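Local coordinates for peptidase S15/CocE/NonD (Thaumarchaeota archaeon SCGC AB-539-E09, PDB 4PF1), which is a serine aminopeptidase of the alpha/beta hydrolase fold that probably removes residues from the N-termini of peptides, at residues Gly292-Glu297 and Arg336-Leu341; Leu323-His328 and Asn383-Tyr388; Gly345-Trp350 and Leu376-Gly381; Val505-Val510 and Ile557-Val562; Gln526-Asp531 and His564-Gly569. One frame throughout, in Å; residues are numbered along the deposited sequence. Where two conformers were deposited one is given.

Interaction 1 (Gly292-Glu297 and Arg336-Leu341)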
# COMPACT_ATOMS: atom_id res chain seq x y z
N GLY A 292 -11.32 -24.28 -12.42
CA GLY A 292 -11.55 -23.13 -11.56
C GLY A 292 -12.86 -22.44 -11.85
O GLY A 292 -13.19 -22.21 -13.02
N LEU A 293 -13.60 -22.08 -10.79
CA LEU A 293 -14.90 -21.40 -10.89
C LEU A 293 -14.78 -20.00 -11.52
O LEU A 293 -15.72 -19.55 -12.18
CB LEU A 293 -15.55 -21.26 -9.50
CG LEU A 293 -16.19 -22.53 -8.89
CD1 LEU A 293 -16.51 -22.32 -7.41
CD2 LEU A 293 -17.46 -22.92 -9.63
N PHE A 294 -13.64 -19.33 -11.32
CA PHE A 294 -13.45 -17.96 -11.80
C PHE A 294 -12.30 -17.86 -12.82
O PHE A 294 -11.67 -16.81 -12.94
CB PHE A 294 -13.24 -17.00 -10.61
CG PHE A 294 -14.26 -17.16 -9.50
CD1 PHE A 294 -15.60 -16.84 -9.72
CD2 PHE A 294 -13.89 -17.65 -8.26
CE1 PHE A 294 -16.54 -17.00 -8.70
CE2 PHE A 294 -14.83 -17.80 -7.24
CZ PHE A 294 -16.15 -17.48 -7.47
N ASP A 295 -12.06 -18.95 -13.57
CA ASP A 295 -11.04 -19.02 -14.61
C ASP A 295 -11.36 -18.03 -15.75
O ASP A 295 -12.28 -18.27 -16.53
CB ASP A 295 -10.92 -20.45 -15.15
CG ASP A 295 -9.63 -20.73 -15.89
OD1 ASP A 295 -9.30 -19.95 -16.80
OD2 ASP A 295 -8.96 -21.70 -15.55
N GLN A 296 -10.59 -16.93 -15.84
CA GLN A 296 -10.79 -15.86 -16.82
C GLN A 296 -10.24 -16.21 -18.23
O GLN A 296 -10.31 -15.38 -19.14
CB GLN A 296 -10.17 -14.54 -16.30
CG GLN A 296 -8.63 -14.45 -16.39
CD GLN A 296 -7.85 -15.19 -15.31
OE1 GLN A 296 -8.40 -15.93 -14.50
NE2 GLN A 296 -6.53 -15.02 -15.32
N GLU A 297 -9.72 -17.44 -18.41
CA GLU A 297 -9.15 -17.83 -19.70
C GLU A 297 -9.75 -19.13 -20.26
O GLU A 297 -10.07 -19.17 -21.45
CB GLU A 297 -7.62 -17.94 -19.61
CG GLU A 297 -6.94 -16.59 -19.48
CD GLU A 297 -5.43 -16.56 -19.65
OE1 GLU A 297 -4.83 -15.48 -19.40
OE2 GLU A 297 -4.84 -17.59 -20.04
N ARG A 336 -5.75 -18.19 -1.26
CA ARG A 336 -6.42 -17.84 0.00
C ARG A 336 -7.58 -16.89 -0.26
O ARG A 336 -8.56 -16.89 0.48
CB ARG A 336 -5.44 -17.19 0.99
CG ARG A 336 -4.45 -18.16 1.61
CD ARG A 336 -3.45 -17.44 2.48
NE ARG A 336 -2.39 -18.34 2.95
CZ ARG A 336 -1.25 -18.56 2.30
NH1 ARG A 336 -1.01 -17.95 1.14
NH2 ARG A 336 -0.35 -19.39 2.79
N SER A 337 -7.44 -16.06 -1.31
CA SER A 337 -8.42 -15.05 -1.68
C SER A 337 -8.41 -14.82 -3.19
O SER A 337 -7.55 -15.35 -3.89
CB SER A 337 -8.13 -13.74 -0.95
OG SER A 337 -6.88 -13.20 -1.36
N LEU A 338 -9.38 -14.03 -3.69
CA LEU A 338 -9.50 -13.61 -5.09
C LEU A 338 -10.25 -12.29 -5.13
O LEU A 338 -11.47 -12.27 -4.94
CB LEU A 338 -10.17 -14.67 -5.97
CG LEU A 338 -10.28 -14.31 -7.47
CD1 LEU A 338 -8.92 -14.33 -8.14
CD2 LEU A 338 -11.21 -15.24 -8.17
N GLY A 339 -9.51 -11.20 -5.29
CA GLY A 339 -10.08 -9.86 -5.22
C GLY A 339 -10.57 -9.59 -3.81
O GLY A 339 -9.84 -9.83 -2.85
N PRO A 340 -11.87 -9.23 -3.63
CA PRO A 340 -12.38 -9.00 -2.27
C PRO A 340 -12.83 -10.29 -1.57
O PRO A 340 -13.07 -10.27 -0.36
CB PRO A 340 -13.56 -8.05 -2.48
CG PRO A 340 -13.71 -7.88 -3.98
CD PRO A 340 -12.90 -8.93 -4.64
N LEU A 341 -12.95 -11.41 -2.33
CA LEU A 341 -13.41 -12.69 -1.78
C LEU A 341 -12.32 -13.39 -1.01
O LEU A 341 -11.21 -13.53 -1.51
CB LEU A 341 -13.94 -13.62 -2.89
CG LEU A 341 -14.99 -13.06 -3.87
CD1 LEU A 341 -15.45 -14.13 -4.82
CD2 LEU A 341 -16.19 -12.49 -3.13
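Phe294 packs against Leu338 near its root and approaches Leu341 at its far end, and the contact can be followed outward from the backbone. Phe294 CB already lies 3.6 Å from Leu338 CD2. One bond on, Phe294 CG is 3.8 Å and Phe294 CD2 3.6 Å from Leu338 CD2, so one leucine branch rests along the root of the phenylalanine. The far atom, Phe294 CZ, is more loosely met, 4.3 Å from Leu341 CD1. Both methyls approach the ring obliquely, while Leu293 CB sits over the centre of one face. CB points toward the type II' turn Leu338-Leu341, and CG anti to the carbonyl carbon (chi1 -49°) sets the ring alongside Leu338. The next residue, Asp295, bonds through OD2 to His328 ND1, a geometry consistent with the acid and histidine of a Ser-His-Asp triad; its OD1 accepts from Glu297 N in an Asx turn. The contact is made by carbon atoms alone, so it can contribute apolar packing but no directional bond, one residue before the probable triad aspartate.

Interaction 2 (Leu323-His328 and Asn383-Tyr388)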
# COMPACT_ATOMS: atom_id res chain seq x y z
N LEU A 323 -13.23 -28.92 -8.83
CA LEU A 323 -13.66 -27.56 -9.16
C LEU A 323 -13.46 -26.65 -7.95
O LEU A 323 -14.22 -26.71 -6.98
CB LEU A 323 -15.13 -27.58 -9.64
CG LEU A 323 -15.72 -26.30 -10.25
CD1 LEU A 323 -14.91 -25.83 -11.47
CD2 LEU A 323 -17.15 -26.54 -10.67
N GLY A 324 -12.38 -25.87 -7.98
CA GLY A 324 -12.01 -24.97 -6.90
C GLY A 324 -12.40 -23.51 -7.11
O GLY A 324 -12.80 -23.13 -8.21
N PRO A 325 -12.29 -22.66 -6.05
CA PRO A 325 -12.66 -21.24 -6.19
C PRO A 325 -11.49 -20.46 -6.78
O PRO A 325 -10.94 -19.54 -6.15
CB PRO A 325 -12.96 -20.82 -4.75
CG PRO A 325 -11.99 -21.65 -3.93
CD PRO A 325 -11.78 -22.95 -4.68
N TRP A 326 -11.07 -20.86 -7.97
CA TRP A 326 -9.84 -20.37 -8.54
C TRP A 326 -10.00 -19.63 -9.83
O TRP A 326 -10.86 -19.95 -10.64
CB TRP A 326 -8.89 -21.57 -8.78
CG TRP A 326 -8.63 -22.39 -7.56
CD1 TRP A 326 -8.29 -21.94 -6.32
CD2 TRP A 326 -8.59 -23.83 -7.48
NE1 TRP A 326 -8.06 -23.00 -5.47
CE2 TRP A 326 -8.24 -24.17 -6.16
CE3 TRP A 326 -8.80 -24.86 -8.42
CZ2 TRP A 326 -8.15 -25.50 -5.73
CZ3 TRP A 326 -8.72 -26.17 -7.98
CH2 TRP A 326 -8.38 -26.49 -6.66
N ASN A 327 -9.09 -18.67 -10.06
CA ASN A 327 -8.95 -18.02 -11.34
C ASN A 327 -8.08 -18.95 -12.22
O ASN A 327 -7.82 -20.09 -11.81
CB ASN A 327 -8.37 -16.60 -11.19
CG ASN A 327 -6.94 -16.50 -10.69
OD1 ASN A 327 -6.18 -17.46 -10.65
ND2 ASN A 327 -6.52 -15.29 -10.37
N HIS A 328 -7.60 -18.47 -13.36
CA HIS A 328 -6.83 -19.30 -14.29
C HIS A 328 -5.58 -20.01 -13.67
O HIS A 328 -5.35 -21.18 -13.97
CB HIS A 328 -6.42 -18.49 -15.51
CG HIS A 328 -5.83 -19.34 -16.59
ND1 HIS A 328 -6.47 -20.48 -17.03
CD2 HIS A 328 -4.66 -19.20 -17.25
CE1 HIS A 328 -5.67 -21.00 -17.95
NE2 HIS A 328 -4.58 -20.26 -18.12
N ASN A 383 -17.99 -21.61 1.83
CA ASN A 383 -16.54 -21.86 1.94
C ASN A 383 -16.24 -23.28 2.44
O ASN A 383 -15.55 -23.46 3.45
CB ASN A 383 -15.87 -20.79 2.82
CG ASN A 383 -15.87 -19.42 2.20
OD1 ASN A 383 -15.26 -19.18 1.15
ND2 ASN A 383 -16.55 -18.49 2.84
N ALA A 384 -16.74 -24.30 1.72
CA ALA A 384 -16.54 -25.69 2.09
C ALA A 384 -16.36 -26.59 0.87
O ALA A 384 -17.00 -26.37 -0.16
CB ALA A 384 -17.73 -26.18 2.91
N TRP A 385 -15.48 -27.60 1.01
CA TRP A 385 -15.23 -28.61 -0.01
C TRP A 385 -16.25 -29.72 0.14
O TRP A 385 -16.53 -30.15 1.27
CB TRP A 385 -13.81 -29.18 0.11
CG TRP A 385 -12.72 -28.30 -0.43
CD1 TRP A 385 -11.83 -27.55 0.29
CD2 TRP A 385 -12.34 -28.15 -1.81
NE1 TRP A 385 -10.95 -26.92 -0.56
CE2 TRP A 385 -11.24 -27.27 -1.85
CE3 TRP A 385 -12.86 -28.65 -3.02
CZ2 TRP A 385 -10.64 -26.88 -3.05
CZ3 TRP A 385 -12.26 -28.27 -4.21
CH2 TRP A 385 -11.16 -27.40 -4.22
N HIS A 386 -16.84 -30.17 -0.97
CA HIS A 386 -17.84 -31.23 -0.92
C HIS A 386 -17.43 -32.42 -1.75
O HIS A 386 -16.78 -32.27 -2.78
CB HIS A 386 -19.21 -30.71 -1.41
CG HIS A 386 -19.74 -29.56 -0.62
ND1 HIS A 386 -20.29 -29.74 0.63
CD2 HIS A 386 -19.83 -28.25 -0.96
CE1 HIS A 386 -20.67 -28.53 1.03
NE2 HIS A 386 -20.41 -27.61 0.11
N ARG A 387 -17.85 -33.62 -1.31
CA ARG A 387 -17.66 -34.87 -2.03
C ARG A 387 -18.94 -35.17 -2.80
O ARG A 387 -19.99 -35.35 -2.18
CB ARG A 387 -17.33 -36.02 -1.06
CG ARG A 387 -15.99 -35.89 -0.34
CD ARG A 387 -15.79 -37.04 0.65
NE ARG A 387 -15.78 -38.34 -0.02
CZ ARG A 387 -14.69 -38.97 -0.44
NH1 ARG A 387 -13.49 -38.43 -0.24
NH2 ARG A 387 -14.78 -40.14 -1.06
N TYR A 388 -18.88 -35.14 -4.14
CA TYR A 388 -20.05 -35.40 -4.97
C TYR A 388 -19.83 -36.62 -5.87
O TYR A 388 -18.70 -36.89 -6.27
CB TYR A 388 -20.42 -34.17 -5.83
CG TYR A 388 -20.92 -32.97 -5.05
CD1 TYR A 388 -21.78 -33.12 -3.96
CD2 TYR A 388 -20.62 -31.67 -5.47
CE1 TYR A 388 -22.26 -32.01 -3.26
CE2 TYR A 388 -21.11 -30.56 -4.78
CZ TYR A 388 -21.93 -30.73 -3.68
OH TYR A 388 -22.41 -29.64 -3.00
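Trp385 has CG anti to its carbonyl carbon (chi1 -78°), and Trp326 adopts the same choice (chi1 -55°), which brings the six-membered rings of the two indoles together with centroids 5.8 Å apart. Their planes meet at 54°, too oblique for either a stack or an edge-to-face pair. Trp326 CZ2 lies in the plane of the Trp385 ring, at its edge, and the two CH2 atoms approach to 3.8 Å. Trp385 CH2 also touches Gly324 CA at 3.7 Å, and its CZ3 lies equally far from Leu323 O. Trp385 belongs to strand 384-388, the outermost at one end of the mixed alpha/beta hydrolase sheet; strand 375-379 separates it from strand 319-324, so the indole spans a neighbour to reach Gly324. An alanine at Trp385 would remove the indole and would probably open a gap beside Gly324 and the benzo edge of Trp326. Trp326 is also held by NE1, hydrogen-bonded to Thr347 OG1, and Gly324 CA lies 3.5 Å above one face of its indole. On the other partner, Trp350 stacks with Trp385.

Interaction 3 (Gly345-Trp350 and Leu376-Gly381)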
# COMPACT_ATOMS: atom_id res chain seq x y z
N GLY A 345 -8.54 -20.64 4.05
CA GLY A 345 -7.15 -21.07 3.92
C GLY A 345 -6.67 -21.14 2.49
O GLY A 345 -7.40 -20.75 1.56
N ASP A 346 -5.44 -21.62 2.29
CA ASP A 346 -4.86 -21.78 0.96
C ASP A 346 -5.46 -23.02 0.29
O ASP A 346 -4.94 -24.13 0.43
CB ASP A 346 -3.31 -21.86 1.03
CG ASP A 346 -2.61 -22.09 -0.30
OD1 ASP A 346 -3.28 -21.99 -1.35
OD2 ASP A 346 -1.40 -22.39 -0.28
N THR A 347 -6.58 -22.82 -0.44
CA THR A 347 -7.32 -23.88 -1.14
C THR A 347 -6.47 -24.54 -2.25
O THR A 347 -6.66 -25.72 -2.53
CB THR A 347 -8.63 -23.32 -1.72
OG1 THR A 347 -8.33 -22.31 -2.68
CG2 THR A 347 -9.55 -22.76 -0.64
N GLY A 348 -5.58 -23.75 -2.87
CA GLY A 348 -4.68 -24.22 -3.92
C GLY A 348 -3.67 -25.20 -3.38
O GLY A 348 -3.59 -26.34 -3.84
N GLY A 349 -2.94 -24.76 -2.35
CA GLY A 349 -1.96 -25.58 -1.64
C GLY A 349 -2.59 -26.79 -0.96
O GLY A 349 -1.98 -27.86 -0.92
N TRP A 350 -3.84 -26.62 -0.44
CA TRP A 350 -4.58 -27.72 0.20
C TRP A 350 -4.89 -28.82 -0.81
O TRP A 350 -4.76 -30.00 -0.47
CB TRP A 350 -5.90 -27.22 0.85
CG TRP A 350 -6.71 -28.32 1.47
CD1 TRP A 350 -6.59 -28.82 2.73
CD2 TRP A 350 -7.73 -29.11 0.82
NE1 TRP A 350 -7.46 -29.87 2.91
CE2 TRP A 350 -8.16 -30.07 1.76
CE3 TRP A 350 -8.30 -29.10 -0.46
CZ2 TRP A 350 -9.16 -31.01 1.46
CZ3 TRP A 350 -9.28 -30.04 -0.76
CH2 TRP A 350 -9.71 -30.97 0.19
N LEU A 376 -15.01 -33.20 -6.64
CA LEU A 376 -14.57 -32.46 -5.47
C LEU A 376 -14.84 -30.99 -5.78
O LEU A 376 -14.18 -30.41 -6.63
CB LEU A 376 -13.09 -32.74 -5.17
CG LEU A 376 -12.50 -32.16 -3.87
CD1 LEU A 376 -13.25 -32.67 -2.64
CD2 LEU A 376 -11.03 -32.49 -3.76
N SER A 377 -15.91 -30.44 -5.19
CA SER A 377 -16.36 -29.09 -5.49
C SER A 377 -16.29 -28.17 -4.28
O SER A 377 -16.77 -28.52 -3.20
CB SER A 377 -17.78 -29.11 -6.04
OG SER A 377 -18.34 -27.81 -6.17
N TYR A 378 -15.69 -26.99 -4.46
CA TYR A 378 -15.63 -25.97 -3.42
C TYR A 378 -16.81 -25.04 -3.61
O TYR A 378 -16.99 -24.48 -4.69
CB TYR A 378 -14.31 -25.20 -3.47
CG TYR A 378 -14.12 -24.22 -2.32
CD1 TYR A 378 -14.71 -22.96 -2.35
CD2 TYR A 378 -13.29 -24.53 -1.25
CE1 TYR A 378 -14.50 -22.04 -1.31
CE2 TYR A 378 -13.08 -23.63 -0.21
CZ TYR A 378 -13.68 -22.38 -0.25
OH TYR A 378 -13.45 -21.47 0.75
N GLU A 379 -17.62 -24.89 -2.56
CA GLU A 379 -18.80 -24.05 -2.58
C GLU A 379 -18.46 -22.68 -2.02
O GLU A 379 -18.09 -22.57 -0.85
CB GLU A 379 -19.93 -24.70 -1.79
CG GLU A 379 -21.28 -24.00 -1.91
CD GLU A 379 -22.40 -24.62 -1.09
OE1 GLU A 379 -22.11 -25.45 -0.20
OE2 GLU A 379 -23.57 -24.26 -1.34
N THR A 380 -18.59 -21.62 -2.86
CA THR A 380 -18.34 -20.24 -2.43
C THR A 380 -19.53 -19.78 -1.58
O THR A 380 -20.60 -20.39 -1.63
CB THR A 380 -18.03 -19.32 -3.63
OG1 THR A 380 -18.99 -19.52 -4.67
CG2 THR A 380 -16.62 -19.54 -4.18
N GLY A 381 -19.31 -18.78 -0.73
CA GLY A 381 -20.32 -18.31 0.22
C GLY A 381 -20.25 -19.12 1.50
O GLY A 381 -19.99 -18.57 2.57
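Thr347 and Tyr378 form the closer of two side-chain meetings here, with Trp350 and Leu376 making the other. Thr347 CG2 lies 3.7 Å from Tyr378 CE2 and 4.2 Å from Tyr378 CZ, an oblique approach to the ring. The threonine's rotation explains which branch is used: CG2 is anti to the carbonyl carbon, while OG1 (chi1 62°) is turned to a polar partner, bonding to Ala335 O. Tyr378 likewise divides its roles, its ring carbons meeting the methyl and its OH hydrogen-bonded to Asn383 OD1. One helical turn after the start, Trp350 CZ3 comes to 4.3 Å from Leu376 CD2, the methyl lying at the indole edge, near its plane. Asp346 N-caps the helix: Gly349 N donates to Asp346 OD1 at 3.0 Å and 176°, nearly straight although it arrives 59° out of the carboxylate plane. Through these two side-chain meetings the first turn of helix 347-365 lies against strand 375-379, which runs between strands 319-324 and 384-388 in the sheet; close to the helix start, Asp346 N bonds to Glu344 of a second subunit.

Interaction 4 (Val505-Val510 and Ile557-Val562)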
# COMPACT_ATOMS: atom_id res chain seq x y z
N VAL A 505 -24.95 -12.22 -20.68
CA VAL A 505 -25.79 -12.56 -19.53
C VAL A 505 -24.89 -12.73 -18.31
O VAL A 505 -23.94 -13.51 -18.37
CB VAL A 505 -26.70 -13.80 -19.77
CG1 VAL A 505 -27.54 -14.12 -18.53
CG2 VAL A 505 -27.60 -13.61 -20.99
N LYS A 506 -25.17 -11.98 -17.23
CA LYS A 506 -24.38 -12.06 -15.99
C LYS A 506 -25.22 -12.49 -14.80
O LYS A 506 -26.31 -11.95 -14.61
CB LYS A 506 -23.74 -10.71 -15.64
CG LYS A 506 -23.00 -10.00 -16.76
CD LYS A 506 -22.46 -8.70 -16.21
CE LYS A 506 -22.16 -7.70 -17.27
NZ LYS A 506 -22.09 -6.32 -16.72
N ILE A 507 -24.71 -13.43 -13.98
CA ILE A 507 -25.33 -13.81 -12.71
C ILE A 507 -24.49 -13.16 -11.62
O ILE A 507 -23.26 -13.28 -11.63
CB ILE A 507 -25.47 -15.35 -12.52
CG1 ILE A 507 -26.55 -15.92 -13.47
CG2 ILE A 507 -25.79 -15.72 -11.05
CD1 ILE A 507 -26.51 -17.38 -13.61
N ILE A 508 -25.14 -12.44 -10.71
CA ILE A 508 -24.44 -11.68 -9.69
C ILE A 508 -24.99 -11.98 -8.29
O ILE A 508 -26.20 -12.14 -8.11
CB ILE A 508 -24.55 -10.16 -10.04
CG1 ILE A 508 -23.62 -9.78 -11.22
CG2 ILE A 508 -24.32 -9.25 -8.83
CD1 ILE A 508 -24.28 -8.87 -12.24
N ASP A 509 -24.08 -12.02 -7.29
CA ASP A 509 -24.45 -12.10 -5.90
C ASP A 509 -24.31 -10.69 -5.33
O ASP A 509 -23.19 -10.18 -5.23
CB ASP A 509 -23.56 -13.12 -5.13
CG ASP A 509 -23.88 -13.24 -3.64
OD1 ASP A 509 -24.21 -12.21 -3.01
OD2 ASP A 509 -23.75 -14.35 -3.10
N VAL A 510 -25.44 -10.05 -5.01
CA VAL A 510 -25.43 -8.70 -4.42
C VAL A 510 -25.25 -8.85 -2.92
O VAL A 510 -26.12 -9.39 -2.24
CB VAL A 510 -26.70 -7.87 -4.77
CG1 VAL A 510 -26.57 -6.43 -4.29
CG2 VAL A 510 -27.00 -7.91 -6.26
N ILE A 557 -28.20 -19.84 -23.79
CA ILE A 557 -26.86 -19.41 -23.40
C ILE A 557 -26.41 -20.14 -22.12
O ILE A 557 -26.73 -19.70 -21.01
CB ILE A 557 -26.74 -17.85 -23.26
CG1 ILE A 557 -27.37 -17.12 -24.47
CG2 ILE A 557 -25.28 -17.42 -23.06
CD1 ILE A 557 -27.80 -15.66 -24.18
N PRO A 558 -25.68 -21.27 -22.25
CA PRO A 558 -25.15 -21.95 -21.06
C PRO A 558 -24.09 -21.06 -20.41
O PRO A 558 -23.31 -20.42 -21.12
CB PRO A 558 -24.55 -23.26 -21.60
CG PRO A 558 -24.97 -23.33 -23.06
CD PRO A 558 -25.20 -21.92 -23.49
N LEU A 559 -24.12 -20.94 -19.08
CA LEU A 559 -23.22 -20.04 -18.37
C LEU A 559 -22.17 -20.81 -17.54
O LEU A 559 -22.40 -21.98 -17.23
CB LEU A 559 -24.04 -19.09 -17.47
CG LEU A 559 -24.97 -18.11 -18.21
CD1 LEU A 559 -26.05 -17.59 -17.30
CD2 LEU A 559 -24.20 -16.96 -18.85
N PRO A 560 -21.02 -20.18 -17.18
CA PRO A 560 -20.00 -20.90 -16.40
C PRO A 560 -20.55 -21.56 -15.13
O PRO A 560 -21.53 -21.09 -14.56
CB PRO A 560 -18.99 -19.81 -16.04
CG PRO A 560 -19.12 -18.82 -17.14
CD PRO A 560 -20.57 -18.81 -17.52
N GLN A 561 -19.92 -22.66 -14.70
CA GLN A 561 -20.33 -23.45 -13.54
C GLN A 561 -20.46 -22.62 -12.28
O GLN A 561 -19.74 -21.63 -12.10
CB GLN A 561 -19.35 -24.62 -13.29
CG GLN A 561 -19.08 -25.50 -14.50
CD GLN A 561 -20.32 -26.10 -15.12
OE1 GLN A 561 -21.19 -26.66 -14.44
NE2 GLN A 561 -20.40 -26.04 -16.44
N VAL A 562 -21.39 -23.04 -11.40
CA VAL A 562 -21.61 -22.43 -10.09
C VAL A 562 -21.65 -23.51 -9.00
O VAL A 562 -22.08 -24.64 -9.24
CB VAL A 562 -22.88 -21.52 -10.02
CG1 VAL A 562 -22.67 -20.23 -10.80
CG2 VAL A 562 -24.14 -22.26 -10.48
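Across the contact the backbones stay apart, Val505 CA and Ile557 CA being nearest at 7.9 Å, and no hydrogen bond joins the two segments; strand 502-510 and the end of strand 553-558 belong to different sheets. The contact between them is aliphatic. Val505 uses each methyl separately: Val505 CG2 lies 3.8 Å from Ile557 CD1, while Val505 CG1 meets Leu559 CD1 at 4.0 Å. Leu559, in the loop just after the strand end, is similarly divided. Leu559 CD1 also touches Ile507 CD1 at 3.7 Å, and Leu559 CD2 rests 3.5 Å from the carbonyl O of Val505, so the leucine fork spans two inward-facing residues of the strand, crossing Val505 at about a right angle. With CG1 of Val505 anti to the backbone N (chi1 179°), CG2 is the branch beside that N, turned to the isoleucine. Ala490 of strand 489-496 adds to the layer by touching both Val505 and Ile557. On the opposite face of the strand, the buried Lys506 NZ is bonded to Gln461, Gln575 and Gln577. Residues 505 and 507 pointing inward while 506 points away is consistent with the sheet-on-sheet packing of the beta sandwich (jelly roll) expected for the C-terminal non-catalytic domain of S15 peptidases.

Interaction 5 (Gln526-Asp531 and His564-Gly569)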
# COMPACT_ATOMS: atom_id res chain seq x y z
N GLN A 526 -21.07 -8.58 -6.82
CA GLN A 526 -20.06 -9.58 -7.16
C GLN A 526 -20.51 -10.45 -8.32
O GLN A 526 -21.45 -11.25 -8.16
CB GLN A 526 -19.76 -10.45 -5.94
CG GLN A 526 -18.65 -11.48 -6.17
CD GLN A 526 -18.97 -12.81 -5.53
OE1 GLN A 526 -19.33 -12.89 -4.34
NE2 GLN A 526 -18.84 -13.88 -6.30
N MET A 527 -19.81 -10.36 -9.47
CA MET A 527 -20.10 -11.23 -10.61
C MET A 527 -19.76 -12.67 -10.21
O MET A 527 -18.77 -12.90 -9.50
CB MET A 527 -19.33 -10.80 -11.85
CG MET A 527 -19.93 -11.36 -13.14
SD MET A 527 -19.49 -10.40 -14.60
CE MET A 527 -17.76 -10.91 -14.82
N LEU A 528 -20.63 -13.63 -10.57
CA LEU A 528 -20.48 -15.02 -10.16
C LEU A 528 -20.37 -15.98 -11.36
O LEU A 528 -19.56 -16.90 -11.33
CB LEU A 528 -21.67 -15.40 -9.26
CG LEU A 528 -21.64 -16.78 -8.61
CD1 LEU A 528 -20.69 -16.81 -7.42
CD2 LEU A 528 -23.02 -17.20 -8.19
N SER A 529 -21.21 -15.77 -12.38
CA SER A 529 -21.21 -16.57 -13.60
C SER A 529 -21.73 -15.72 -14.74
O SER A 529 -22.84 -15.21 -14.66
CB SER A 529 -22.07 -17.82 -13.43
OG SER A 529 -22.16 -18.56 -14.63
N ALA A 530 -20.91 -15.51 -15.78
CA ALA A 530 -21.29 -14.66 -16.90
C ALA A 530 -20.68 -15.13 -18.21
O ALA A 530 -19.54 -15.61 -18.22
CB ALA A 530 -20.88 -13.23 -16.62
N ASP A 531 -21.42 -14.97 -19.31
CA ASP A 531 -20.91 -15.29 -20.64
C ASP A 531 -21.61 -14.48 -21.72
O ASP A 531 -22.54 -13.72 -21.43
CB ASP A 531 -20.97 -16.80 -20.95
CG ASP A 531 -19.67 -17.31 -21.56
OD1 ASP A 531 -19.06 -16.56 -22.37
OD2 ASP A 531 -19.24 -18.42 -21.21
N HIS A 564 -22.34 -22.38 -5.19
CA HIS A 564 -22.44 -21.21 -4.35
C HIS A 564 -23.64 -21.22 -3.42
O HIS A 564 -24.69 -21.78 -3.76
CB HIS A 564 -22.53 -19.98 -5.27
CG HIS A 564 -22.49 -18.65 -4.58
ND1 HIS A 564 -21.32 -18.17 -4.02
CD2 HIS A 564 -23.46 -17.72 -4.45
CE1 HIS A 564 -21.62 -16.98 -3.53
NE2 HIS A 564 -22.89 -16.66 -3.78
N THR A 565 -23.49 -20.56 -2.27
CA THR A 565 -24.59 -20.31 -1.36
C THR A 565 -24.84 -18.81 -1.33
O THR A 565 -23.97 -18.05 -0.92
CB THR A 565 -24.30 -20.90 0.04
OG1 THR A 565 -24.31 -22.32 -0.04
CG2 THR A 565 -25.34 -20.45 1.08
N PHE A 566 -26.03 -18.40 -1.78
CA PHE A 566 -26.48 -17.01 -1.68
C PHE A 566 -26.98 -16.85 -0.24
O PHE A 566 -28.03 -17.39 0.11
CB PHE A 566 -27.59 -16.71 -2.71
CG PHE A 566 -27.15 -16.69 -4.16
CD1 PHE A 566 -26.59 -15.54 -4.71
CD2 PHE A 566 -27.37 -17.79 -4.98
CE1 PHE A 566 -26.21 -15.51 -6.06
CE2 PHE A 566 -26.99 -17.75 -6.33
CZ PHE A 566 -26.41 -16.62 -6.86
N LEU A 567 -26.15 -16.24 0.62
CA LEU A 567 -26.41 -16.14 2.05
C LEU A 567 -27.56 -15.15 2.40
O LEU A 567 -27.91 -14.31 1.57
CB LEU A 567 -25.11 -15.73 2.79
CG LEU A 567 -24.01 -16.79 2.87
CD1 LEU A 567 -22.67 -16.16 3.19
CD2 LEU A 567 -24.35 -17.86 3.90
N PRO A 568 -28.16 -15.23 3.64
CA PRO A 568 -29.23 -14.28 4.00
C PRO A 568 -28.77 -12.82 3.93
O PRO A 568 -27.63 -12.51 4.28
CB PRO A 568 -29.58 -14.68 5.44
CG PRO A 568 -29.13 -16.09 5.57
CD PRO A 568 -27.90 -16.19 4.73
N GLY A 569 -29.65 -11.96 3.43
CA GLY A 569 -29.35 -10.54 3.23
C GLY A 569 -28.80 -10.25 1.84
O GLY A 569 -28.79 -9.10 1.41
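Packing between two sheets of the C-terminal beta domain brings Leu528 of strand 525-534 onto His564 and Phe566 of strand 562-566. The leucine works through both methyls. Leu528 CD1 makes a CH-pi contact over one face of the His564 imidazole, 3.8 Å from its centroid and 15° off the ring normal. Leu528 CD2 meets Phe566 CZ at 3.7 Å, obliquely to that ring, and lies 3.8 Å from His564 CD2. Leu528 and Ser529 form a classic beta bulge opposite Ile507, at the corner where the strand changes direction, and with CG anti to the backbone N (chi1 -174°), the leucine fork lies over the histidine. The two aromatic residues also meet each other: His564 CD2 sits 3.6 Å above the Phe566 plane, over its centre. Both imidazole nitrogens are engaged, NE2 with Asp509 OD2 and ND1 with Thr380 OG1, two bonds on different sides of the ring that should hold its rotation. A leucine in place of His564 would remove both nitrogens and would probably leave the buried Asp509 carboxylate and the Thr380 hydroxyl each short of a partner.

Overall arrangement
Interactions 2 and 3 lie at one end of the mixed alpha/beta hydrolase sheet, their centres only 4 Å apart; strand 375-379 is flanked by 319-324 and 384-388, and interaction 3 falls within the span of interaction 2. Interaction 1 sits about 11 Å from both centres, its segments alternating with those of interaction 2. Later in the chain, interactions 4 and 5 alternate likewise, centres 8 Å apart in the C-terminal beta domain and sharing the sheet of 502-510 and 525-534. Thr380 O meets Thr565 N between interactions 3 and 5, and Leu293 packs on Gln561, so the beta domain packs against the loop carrying the probable catalytic Asp295 and, through Gln561 on Leu323, against the strand leading to His328.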